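Local coordinates for protein ATP grasp ligase (Microcystis aeruginosa MRC, PDB 5IG9) that probably acts as an ATP-grasp peptide ligase of the MvdD type, closing lactone rings in the microviridin precursor peptide, at residues I210-I218 / T227-L235; M270-D281 / F292-F301. All coordinates share one frame; numbering follows the deposited sequence.

Contact 1 (I210-I218 / T227-L235); sequences IPKALELRI and TAAINSQQL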
loop_
_atom_site.group_PDB
_atom_site.type_symbol
_atom_site.label_atom_id
_atom_site.label_comp_id
_atom_site.label_asym_id
_atom_site.label_seq_id
_atom_site.Cartn_x
_atom_site.Cartn_y
_atom_site.Cartn_z
ATOM N N ILE A 210 0.504 -5.096 29.152
ATOM C CA ILE A 210 -0.464 -4.588 30.119
ATOM C C ILE A 210 -1.282 -5.767 30.643
ATOM O O ILE A 210 -1.951 -6.438 29.845
ATOM C CB ILE A 210 -1.378 -3.525 29.498
ATOM C CG1 ILE A 210 -0.563 -2.300 29.084
ATOM C CG2 ILE A 210 -2.488 -3.154 30.473
ATOM C CD1 ILE A 210 -1.374 -1.252 28.373
ATOM N N PRO A 211 -1.265 -6.038 31.946
ATOM C CA PRO A 211 -2.119 -7.104 32.486
ATOM C C PRO A 211 -3.587 -6.746 32.325
ATOM O O PRO A 211 -4.020 -5.646 32.675
ATOM C CB PRO A 211 -1.708 -7.175 33.963
ATOM C CG PRO A 211 -0.353 -6.535 34.015
ATOM C CD PRO A 211 -0.395 -5.456 32.980
ATOM N N LYS A 212 -4.351 -7.685 31.787
ATOM C CA LYS A 212 -5.718 -7.426 31.377
ATOM C C LYS A 212 -6.665 -8.395 32.065
ATOM O O LYS A 212 -6.313 -9.546 32.343
ATOM C CB LYS A 212 -5.861 -7.543 29.853
ATOM C CG LYS A 212 -5.308 -8.842 29.289
ATOM C CD LYS A 212 -4.644 -8.620 27.945
ATOM C CE LYS A 212 -3.774 -9.804 27.556
ATOM N NZ LYS A 212 -4.576 -11.040 27.330
ATOM N N ALA A 213 -7.866 -7.904 32.350
ATOM C CA ALA A 213 -8.940 -8.743 32.859
ATOM C C ALA A 213 -9.811 -9.267 31.730
ATOM O O ALA A 213 -10.253 -10.420 31.768
ATOM C CB ALA A 213 -9.794 -7.961 33.857
ATOM N N LEU A 214 -10.051 -8.442 30.716
ATOM C CA LEU A 214 -10.896 -8.808 29.592
ATOM C C LEU A 214 -10.227 -8.425 28.281
ATOM O O LEU A 214 -9.455 -7.465 28.209
ATOM C CB LEU A 214 -12.270 -8.130 29.681
ATOM C CG LEU A 214 -13.199 -8.533 30.827
ATOM C CD1 LEU A 214 -14.474 -7.713 30.779
ATOM C CD2 LEU A 214 -13.522 -10.016 30.778
ATOM N N GLU A 215 -10.531 -9.200 27.245
ATOM C CA GLU A 215 -10.189 -8.876 25.868
ATOM C C GLU A 215 -11.466 -8.522 25.122
ATOM O O GLU A 215 -12.446 -9.274 25.177
ATOM C CB GLU A 215 -9.479 -10.047 25.181
ATOM C CG GLU A 215 -8.070 -10.310 25.684
ATOM C CD GLU A 215 -7.332 -11.334 24.844
ATOM O OE1 GLU A 215 -7.664 -12.535 24.930
ATOM O OE2 GLU A 215 -6.423 -10.930 24.088
ATOM N N LEU A 216 -11.458 -7.380 24.438
ATOM C CA LEU A 216 -12.614 -6.901 23.691
ATOM C C LEU A 216 -12.370 -7.068 22.197
ATOM O O LEU A 216 -11.293 -6.725 21.697
ATOM C CB LEU A 216 -12.906 -5.431 24.001
ATOM C CG LEU A 216 -13.103 -5.025 25.462
ATOM C CD1 LEU A 216 -13.493 -3.562 25.560
ATOM C CD2 LEU A 216 -14.144 -5.903 26.123
ATOM N N ARG A 217 -13.371 -7.590 21.490
ATOM C CA ARG A 217 -13.382 -7.648 20.032
ATOM C C ARG A 217 -14.552 -6.809 19.547
ATOM O O ARG A 217 -15.710 -7.191 19.725
ATOM C CB ARG A 217 -13.490 -9.087 19.532
ATOM C CG ARG A 217 -13.458 -9.218 18.017
ATOM C CD ARG A 217 -12.090 -8.863 17.446
ATOM N NE ARG A 217 -12.007 -9.141 16.014
ATOM C CZ ARG A 217 -10.878 -9.121 15.314
ATOM N NH1 ARG A 217 -9.730 -8.834 15.913
ATOM N NH2 ARG A 217 -10.894 -9.389 14.015
ATOM N N ILE A 218 -14.248 -5.676 18.930
ATOM C CA ILE A 218 -15.244 -4.678 18.559
ATOM C C ILE A 218 -15.311 -4.603 17.042
ATOM O O ILE A 218 -14.327 -4.239 16.388
ATOM C CB ILE A 218 -14.912 -3.311 19.170
ATOM C CG1 ILE A 218 -14.722 -3.462 20.679
ATOM C CG2 ILE A 218 -15.995 -2.300 18.843
ATOM C CD1 ILE A 218 -14.105 -2.265 21.335
ATOM N N THR A 227 -19.806 -5.312 20.242
ATOM C CA THR A 227 -18.739 -5.472 21.220
ATOM C C THR A 227 -18.851 -6.833 21.888
ATOM O O THR A 227 -19.909 -7.183 22.421
ATOM C CB THR A 227 -18.789 -4.368 22.277
ATOM O OG1 THR A 227 -18.698 -3.090 21.639
ATOM C CG2 THR A 227 -17.630 -4.521 23.252
ATOM N N ALA A 228 -17.753 -7.584 21.871
ATOM C CA ALA A 228 -17.678 -8.895 22.498
ATOM C C ALA A 228 -16.486 -8.944 23.444
ATOM O O ALA A 228 -15.419 -8.400 23.142
ATOM C CB ALA A 228 -17.568 -10.001 21.444
ATOM N N ALA A 229 -16.666 -9.599 24.588
ATOM C CA ALA A 229 -15.633 -9.684 25.610
ATOM C C ALA A 229 -15.407 -11.135 26.005
ATOM O O ALA A 229 -16.302 -11.974 25.890
ATOM C CB ALA A 229 -15.999 -8.867 26.852
ATOM N N ILE A 230 -14.196 -11.421 26.475
ATOM C CA ILE A 230 -13.841 -12.744 26.970
ATOM C C ILE A 230 -12.861 -12.578 28.122
ATOM O O ILE A 230 -11.966 -11.725 28.079
ATOM C CB ILE A 230 -13.251 -13.636 25.857
ATOM C CG1 ILE A 230 -13.012 -15.057 26.366
ATOM C CG2 ILE A 230 -11.956 -13.054 25.311
ATOM C CD1 ILE A 230 -12.559 -16.013 25.286
ATOM N N ASN A 231 -13.048 -13.381 29.166
ATOM C CA ASN A 231 -12.163 -13.369 30.325
ATOM C C ASN A 231 -10.949 -14.231 30.014
ATOM O O ASN A 231 -11.046 -15.461 29.958
ATOM C CB ASN A 231 -12.901 -13.872 31.560
ATOM C CG ASN A 231 -12.092 -13.712 32.831
ATOM O OD1 ASN A 231 -10.936 -14.130 32.909
ATOM N ND2 ASN A 231 -12.700 -13.100 33.838
ATOM N N SER A 232 -9.803 -13.590 29.815
ATOM C CA SER A 232 -8.569 -14.296 29.515
ATOM C C SER A 232 -7.682 -14.474 30.736
ATOM O O SER A 232 -6.569 -14.998 30.606
ATOM C CB SER A 232 -7.795 -13.549 28.428
ATOM O OG SER A 232 -7.559 -12.211 28.819
ATOM N N GLN A 233 -8.144 -14.052 31.911
ATOM C CA GLN A 233 -7.332 -14.128 33.119
ATOM C C GLN A 233 -6.978 -15.572 33.439
ATOM O O GLN A 233 -7.862 -16.401 33.678
ATOM C CB GLN A 233 -8.070 -13.499 34.294
ATOM C CG GLN A 233 -8.290 -12.003 34.181
ATOM C CD GLN A 233 -8.893 -11.417 35.441
ATOM O OE1 GLN A 233 -8.176 -11.066 36.379
ATOM N NE2 GLN A 233 -10.217 -11.323 35.475
ATOM N N GLN A 234 -5.677 -15.874 33.411
ATOM C CA GLN A 234 -5.219 -17.178 33.876
ATOM C C GLN A 234 -5.440 -17.322 35.377
ATOM O O GLN A 234 -5.773 -18.411 35.862
ATOM C CB GLN A 234 -3.748 -17.370 33.514
ATOM C CG GLN A 234 -3.219 -18.772 33.766
ATOM C CD GLN A 234 -1.777 -18.947 33.323
ATOM O OE1 GLN A 234 -1.317 -18.293 32.384
ATOM N NE2 GLN A 234 -1.054 -19.828 34.004
ATOM N N LEU A 235 -5.273 -16.233 36.123
ATOM C CA LEU A 235 -5.602 -16.171 37.546
ATOM C C LEU A 235 -6.652 -15.080 37.726
ATOM O O LEU A 235 -6.327 -13.888 37.714
ATOM C CB LEU A 235 -4.359 -15.896 38.388
ATOM C CG LEU A 235 -4.595 -15.520 39.853
ATOM C CD1 LEU A 235 -5.352 -16.621 40.585
ATOM C CD2 LEU A 235 -3.280 -15.217 40.544
#

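Contact 2 (M270-D281 / F292-F301); sequences MKYFGLNYGAID and FLEINPVGEF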
loop_
_atom_site.group_PDB
_atom_site.type_symbol
_atom_site.label_atom_id
_atom_site.label_comp_id
_atom_site.label_asym_id
_atom_site.label_seq_id
_atom_site.Cartn_x
_atom_site.Cartn_y
_atom_site.Cartn_z
ATOM N N MET A 270 -12.986 5.751 13.418
ATOM C CA MET A 270 -13.451 5.308 12.107
ATOM C C MET A 270 -13.618 6.490 11.159
ATOM O O MET A 270 -13.238 6.419 9.986
ATOM C CB MET A 270 -14.771 4.549 12.248
ATOM C CG MET A 270 -14.710 3.356 13.185
ATOM S SD MET A 270 -13.863 1.931 12.485
ATOM C CE MET A 270 -15.006 1.482 11.183
ATOM N N LYS A 271 -14.181 7.594 11.658
ATOM C CA LYS A 271 -14.439 8.746 10.799
ATOM C C LYS A 271 -13.143 9.397 10.329
ATOM O O LYS A 271 -13.070 9.902 9.202
ATOM C CB LYS A 271 -15.314 9.761 11.534
ATOM C CG LYS A 271 -15.766 10.917 10.661
ATOM C CD LYS A 271 -16.679 11.879 11.406
ATOM C CE LYS A 271 -15.925 12.630 12.492
ATOM N NZ LYS A 271 -16.637 13.876 12.895
ATOM N N TYR A 272 -12.110 9.400 11.174
ATOM C CA TYR A 272 -10.838 9.985 10.765
ATOM C C TYR A 272 -10.251 9.234 9.576
ATOM O O TYR A 272 -9.830 9.843 8.586
ATOM C CB TYR A 272 -9.851 9.996 11.934
ATOM C CG TYR A 272 -8.459 10.412 11.515
ATOM C CD1 TYR A 272 -8.120 11.753 11.399
ATOM C CD2 TYR A 272 -7.488 9.462 11.216
ATOM C CE1 TYR A 272 -6.851 12.137 11.006
ATOM C CE2 TYR A 272 -6.222 9.836 10.820
ATOM C CZ TYR A 272 -5.906 11.172 10.716
ATOM O OH TYR A 272 -4.638 11.538 10.323
ATOM N N PHE A 273 -10.217 7.905 9.656
ATOM C CA PHE A 273 -9.657 7.100 8.580
ATOM C C PHE A 273 -10.621 6.903 7.417
ATOM O O PHE A 273 -10.197 6.408 6.368
ATOM C CB PHE A 273 -9.208 5.738 9.118
ATOM C CG PHE A 273 -7.988 5.809 9.989
ATOM C CD1 PHE A 273 -6.755 6.132 9.446
ATOM C CD2 PHE A 273 -8.071 5.555 11.347
ATOM C CE1 PHE A 273 -5.630 6.202 10.242
ATOM C CE2 PHE A 273 -6.947 5.623 12.149
ATOM C CZ PHE A 273 -5.727 5.947 11.594
ATOM N N GLY A 274 -11.889 7.281 7.575
ATOM C CA GLY A 274 -12.869 7.124 6.518
ATOM C C GLY A 274 -13.403 5.722 6.345
ATOM O O GLY A 274 -13.752 5.332 5.226
ATOM N N LEU A 275 -13.484 4.947 7.419
ATOM C CA LEU A 275 -13.892 3.555 7.332
ATOM C C LEU A 275 -15.354 3.389 7.720
ATOM O O LEU A 275 -15.870 4.088 8.596
ATOM C CB LEU A 275 -13.021 2.675 8.229
ATOM C CG LEU A 275 -11.535 2.605 7.874
ATOM C CD1 LEU A 275 -10.808 1.649 8.806
ATOM C CD2 LEU A 275 -11.342 2.197 6.424
ATOM N N ASN A 276 -16.021 2.449 7.049
ATOM C CA ASN A 276 -17.339 1.990 7.465
ATOM C C ASN A 276 -17.333 0.538 7.928
ATOM O O ASN A 276 -18.397 0.002 8.251
ATOM C CB ASN A 276 -18.360 2.181 6.334
ATOM C CG ASN A 276 -18.842 3.619 6.220
ATOM O OD1 ASN A 276 -19.383 4.183 7.173
ATOM N ND2 ASN A 276 -18.640 4.220 5.053
ATOM N N TYR A 277 -16.170 -0.110 7.964
ATOM C CA TYR A 277 -16.001 -1.399 8.619
ATOM C C TYR A 277 -14.660 -1.407 9.332
ATOM O O TYR A 277 -13.691 -0.804 8.864
ATOM C CB TYR A 277 -16.073 -2.580 7.638
ATOM C CG TYR A 277 -15.732 -3.911 8.279
ATOM C CD1 TYR A 277 -16.704 -4.657 8.932
ATOM C CD2 TYR A 277 -14.434 -4.412 8.247
ATOM C CE1 TYR A 277 -16.396 -5.868 9.528
ATOM C CE2 TYR A 277 -14.117 -5.620 8.840
ATOM C CZ TYR A 277 -15.102 -6.343 9.478
ATOM O OH TYR A 277 -14.795 -7.547 10.068
ATOM N N GLY A 278 -14.611 -2.094 10.471
ATOM C CA GLY A 278 -13.373 -2.210 11.217
ATOM C C GLY A 278 -13.439 -3.206 12.354
ATOM O O GLY A 278 -14.433 -3.257 13.084
ATOM N N ALA A 279 -12.392 -4.009 12.513
ATOM C CA ALA A 279 -12.270 -4.916 13.647
ATOM C C ALA A 279 -11.255 -4.322 14.615
ATOM O O ALA A 279 -10.065 -4.228 14.298
ATOM C CB ALA A 279 -11.855 -6.314 13.196
ATOM N N ILE A 280 -11.733 -3.916 15.789
ATOM C CA ILE A 280 -10.936 -3.200 16.776
ATOM C C ILE A 280 -10.650 -4.122 17.948
ATOM O O ILE A 280 -11.540 -4.835 18.424
ATOM C CB ILE A 280 -11.645 -1.918 17.251
ATOM C CG1 ILE A 280 -11.968 -1.024 16.055
ATOM C CG2 ILE A 280 -10.795 -1.180 18.280
ATOM C CD1 ILE A 280 -12.602 0.287 16.436
ATOM N N ASP A 281 -9.407 -4.099 18.413
ATOM C CA ASP A 281 -8.967 -4.880 19.557
ATOM C C ASP A 281 -8.718 -3.942 20.729
ATOM O O ASP A 281 -7.985 -2.956 20.595
ATOM C CB ASP A 281 -7.697 -5.668 19.229
ATOM C CG ASP A 281 -7.961 -6.825 18.290
ATOM O OD1 ASP A 281 -9.107 -7.310 18.274
ATOM O OD2 ASP A 281 -7.026 -7.256 17.581
ATOM N N PHE A 292 -6.673 0.929 23.919
ATOM C CA PHE A 292 -6.800 0.642 22.496
ATOM C C PHE A 292 -5.550 -0.075 22.000
ATOM O O PHE A 292 -4.427 0.368 22.254
ATOM C CB PHE A 292 -7.012 1.933 21.705
ATOM C CG PHE A 292 -6.939 1.749 20.213
ATOM C CD1 PHE A 292 -8.051 1.325 19.502
ATOM C CD2 PHE A 292 -5.763 1.996 19.521
ATOM C CE1 PHE A 292 -7.990 1.150 18.130
ATOM C CE2 PHE A 292 -5.697 1.821 18.147
ATOM C CZ PHE A 292 -6.812 1.399 17.453
ATOM N N LEU A 293 -5.745 -1.175 21.274
ATOM C CA LEU A 293 -4.635 -1.936 20.715
ATOM C C LEU A 293 -4.500 -1.742 19.210
ATOM O O LEU A 293 -3.448 -1.301 18.736
ATOM C CB LEU A 293 -4.789 -3.427 21.040
ATOM C CG LEU A 293 -4.645 -3.856 22.500
ATOM C CD1 LEU A 293 -4.703 -5.371 22.609
ATOM C CD2 LEU A 293 -3.358 -3.317 23.107
ATOM N N GLU A 294 -5.542 -2.054 18.442
ATOM C CA GLU A 294 -5.411 -2.131 16.995
ATOM C C GLU A 294 -6.788 -2.094 16.347
ATOM O O GLU A 294 -7.753 -2.633 16.891
ATOM C CB GLU A 294 -4.672 -3.413 16.591
ATOM C CG GLU A 294 -4.646 -3.706 15.099
ATOM C CD GLU A 294 -3.963 -5.022 14.790
ATOM O OE1 GLU A 294 -3.109 -5.445 15.598
ATOM O OE2 GLU A 294 -4.286 -5.638 13.751
ATOM N N ILE A 295 -6.868 -1.454 15.185
ATOM C CA ILE A 295 -8.017 -1.564 14.297
ATOM C C ILE A 295 -7.542 -2.187 12.991
ATOM O O ILE A 295 -6.584 -1.704 12.373
ATOM C CB ILE A 295 -8.696 -0.204 14.045
ATOM C CG1 ILE A 295 -9.708 -0.320 12.904
ATOM C CG2 ILE A 295 -7.671 0.873 13.744
ATOM C CD1 ILE A 295 -10.382 0.990 12.565
ATOM N N ASN A 296 -8.197 -3.268 12.586
ATOM C CA ASN A 296 -7.890 -3.922 11.322
ATOM C C ASN A 296 -9.029 -3.668 10.349
ATOM O O ASN A 296 -10.127 -4.216 10.535
ATOM C CB ASN A 296 -7.675 -5.421 11.523
ATOM C CG ASN A 296 -7.203 -6.118 10.261
ATOM O OD1 ASN A 296 -6.946 -5.481 9.238
ATOM N ND2 ASN A 296 -7.071 -7.437 10.333
ATOM N N PRO A 297 -8.828 -2.857 9.307
ATOM C CA PRO A 297 -9.939 -2.529 8.400
ATOM C C PRO A 297 -10.495 -3.720 7.638
ATOM O O PRO A 297 -11.548 -3.580 7.003
ATOM C CB PRO A 297 -9.319 -1.501 7.441
ATOM C CG PRO A 297 -8.120 -0.972 8.160
ATOM C CD PRO A 297 -7.601 -2.120 8.966
ATOM N N VAL A 298 -9.833 -4.877 7.674
ATOM C CA VAL A 298 -10.323 -6.070 6.991
ATOM C C VAL A 298 -10.266 -7.267 7.932
ATOM O O VAL A 298 -10.122 -8.412 7.490
ATOM C CB VAL A 298 -9.524 -6.348 5.703
ATOM C CG1 VAL A 298 -9.778 -5.264 4.661
ATOM C CG2 VAL A 298 -8.039 -6.457 6.012
ATOM N N GLY A 299 -10.378 -7.012 9.234
ATOM C CA GLY A 299 -10.365 -8.091 10.196
ATOM C C GLY A 299 -11.592 -8.975 10.091
ATOM O O GLY A 299 -12.648 -8.580 9.590
ATOM N N GLU A 300 -11.433 -10.199 10.590
ATOM C CA GLU A 300 -12.467 -11.216 10.487
ATOM C C GLU A 300 -13.630 -10.907 11.422
ATOM O O GLU A 300 -13.545 -10.055 12.310
ATOM C CB GLU A 300 -11.892 -12.599 10.804
ATOM C CG GLU A 300 -11.054 -13.197 9.689
ATOM C CD GLU A 300 -11.900 -13.727 8.551
ATOM O OE1 GLU A 300 -13.147 -13.682 8.663
ATOM O OE2 GLU A 300 -11.321 -14.191 7.546
ATOM N N PHE A 301 -14.737 -11.612 11.207
ATOM C CA PHE A 301 -15.913 -11.390 12.035
ATOM C C PHE A 301 -16.738 -12.661 12.147
ATOM O O PHE A 301 -17.602 -12.763 13.021
ATOM C CB PHE A 301 -16.762 -10.247 11.453
ATOM C CG PHE A 301 -17.418 -10.580 10.134
ATOM C CD1 PHE A 301 -18.675 -11.163 10.097
ATOM C CD2 PHE A 301 -16.795 -10.277 8.932
ATOM C CE1 PHE A 301 -19.290 -11.460 8.894
ATOM C CE2 PHE A 301 -17.409 -10.568 7.719
ATOM C CZ PHE A 301 -18.657 -11.161 7.700
#

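Contact 1 (I210-I218 / T227-L235)
The beta hairpin of strands 214-221 and 224-231 pairs Glu215 with Ile230 and Arg217 with Ala228 as hydrogen-bonded antiparallel pairs. Glu215 N reaches Ile230 O at 3.0 Å, and the bond is nearly straight (171°). Arg217 N gives a similarly straight bond to Ala228 O at 2.8 Å. The return bonds are more bent. Ala228 N approaches Arg217 O from 36° out of its carbonyl plane.

Leu216 and Ala229 form a non-hydrogen-bonded pair between these. CG of Leu216 sits anti to the carbonyl carbon (chi1 -55°), which brings CD2 to 3.6 Å from Ala229 CB. Further along the same face, Ile218 and Thr227 lie side by side and point the same way. On the other face, Glu215 CB rests against Ile230 CG2 at 3.9 Å. Arg217 turns its end away from the hairpin partner, toward Asp281.

This hairpin lies within the five-stranded antiparallel sheet of this ATP-grasp ligase. Strand 277-284 flanks it, and Ala213 and Leu214 both face Val284 there in a classic beta bulge.

Beyond the paired strands, Gln233 lays its chain alongside Ala213, with CG 3.5 Å from Ala213 O and NE2 near Ala213 CB. An Asx turn holds its backbone: Asn231 OD1 accepts from Gln233 N at 3.0 Å. An alanine at Asn231 would remove that acceptor, would probably leave Gln233 N without its mate, and could let Gln233 drift from Ala213. Glu215 CG passes 3.7 Å from Ser232 OG.

Contact 2 (M270-D281 / F292-F301)
Ile295 meets Ile280 on the neighbouring strand, its non-hydrogen-bonded partner, through its CB, which lies 3.9 Å from Ile280 CG1. Its CG1 is anti to the backbone N (chi1 169°) and runs past the same Ile280 atom. CD1 ends against two apolar groups, 3.6 Å from Met270 SD and 3.8 Å from Leu275 CD1. The branch CG2 lies at the edge of the Phe292 ring, in its plane. Ile280 CG2 reaches Phe292 CE1 from its own strand, the two side chains crossing at about a right angle. Leu275 CD1 also touches Pro297 CB at 3.7 Å, so one methyl bridges strand and turn.

These residues join the beta hairpin of strands 277-284 and 290-296 to the end of helix 260-273, which closes in a Schellman motif at Gly274. Asp281 N binds Glu294 O at 2.7 Å, nearly along the C=O axis. Leu293 and Glu294 both face Asp281, a classic beta bulge. Asn296 O takes Ala279 N at 3.0 Å and Gly299 N from opposite faces of its plane, which ties the strand pairing to the type I turn 296-299.

Glu294 and Asn296 set out from the same face as Asp281. Their Glu-Ile-Asn sequence is consistent with the metal-binding motif of ATP-grasp enzymes. The Tyr277 ring sets its edge toward Pro297 O and Gly299 O.

Contact 1 comes first along the chain and closes before contact 2 opens. Their centres are about 18 Å apart. Both belong to one antiparallel sheet, whose order is 254-255, 224-231, 214-221, 277-284, 290-296. Each contact centres on a beta hairpin, and strands 214-221 and 277-284 are the neighbours that join the two. Ile218 O lies 2.7 Å from Ile280 N at this seam, a probable hydrogen bond. Arg217 NH1 forms a salt bridge to Asp281 OD1 at 2.9 Å, linking contact 1 to contact 2 through their side chains. The hairpins thus form a continuous sheet, consistent with the core of an ATP-grasp domain.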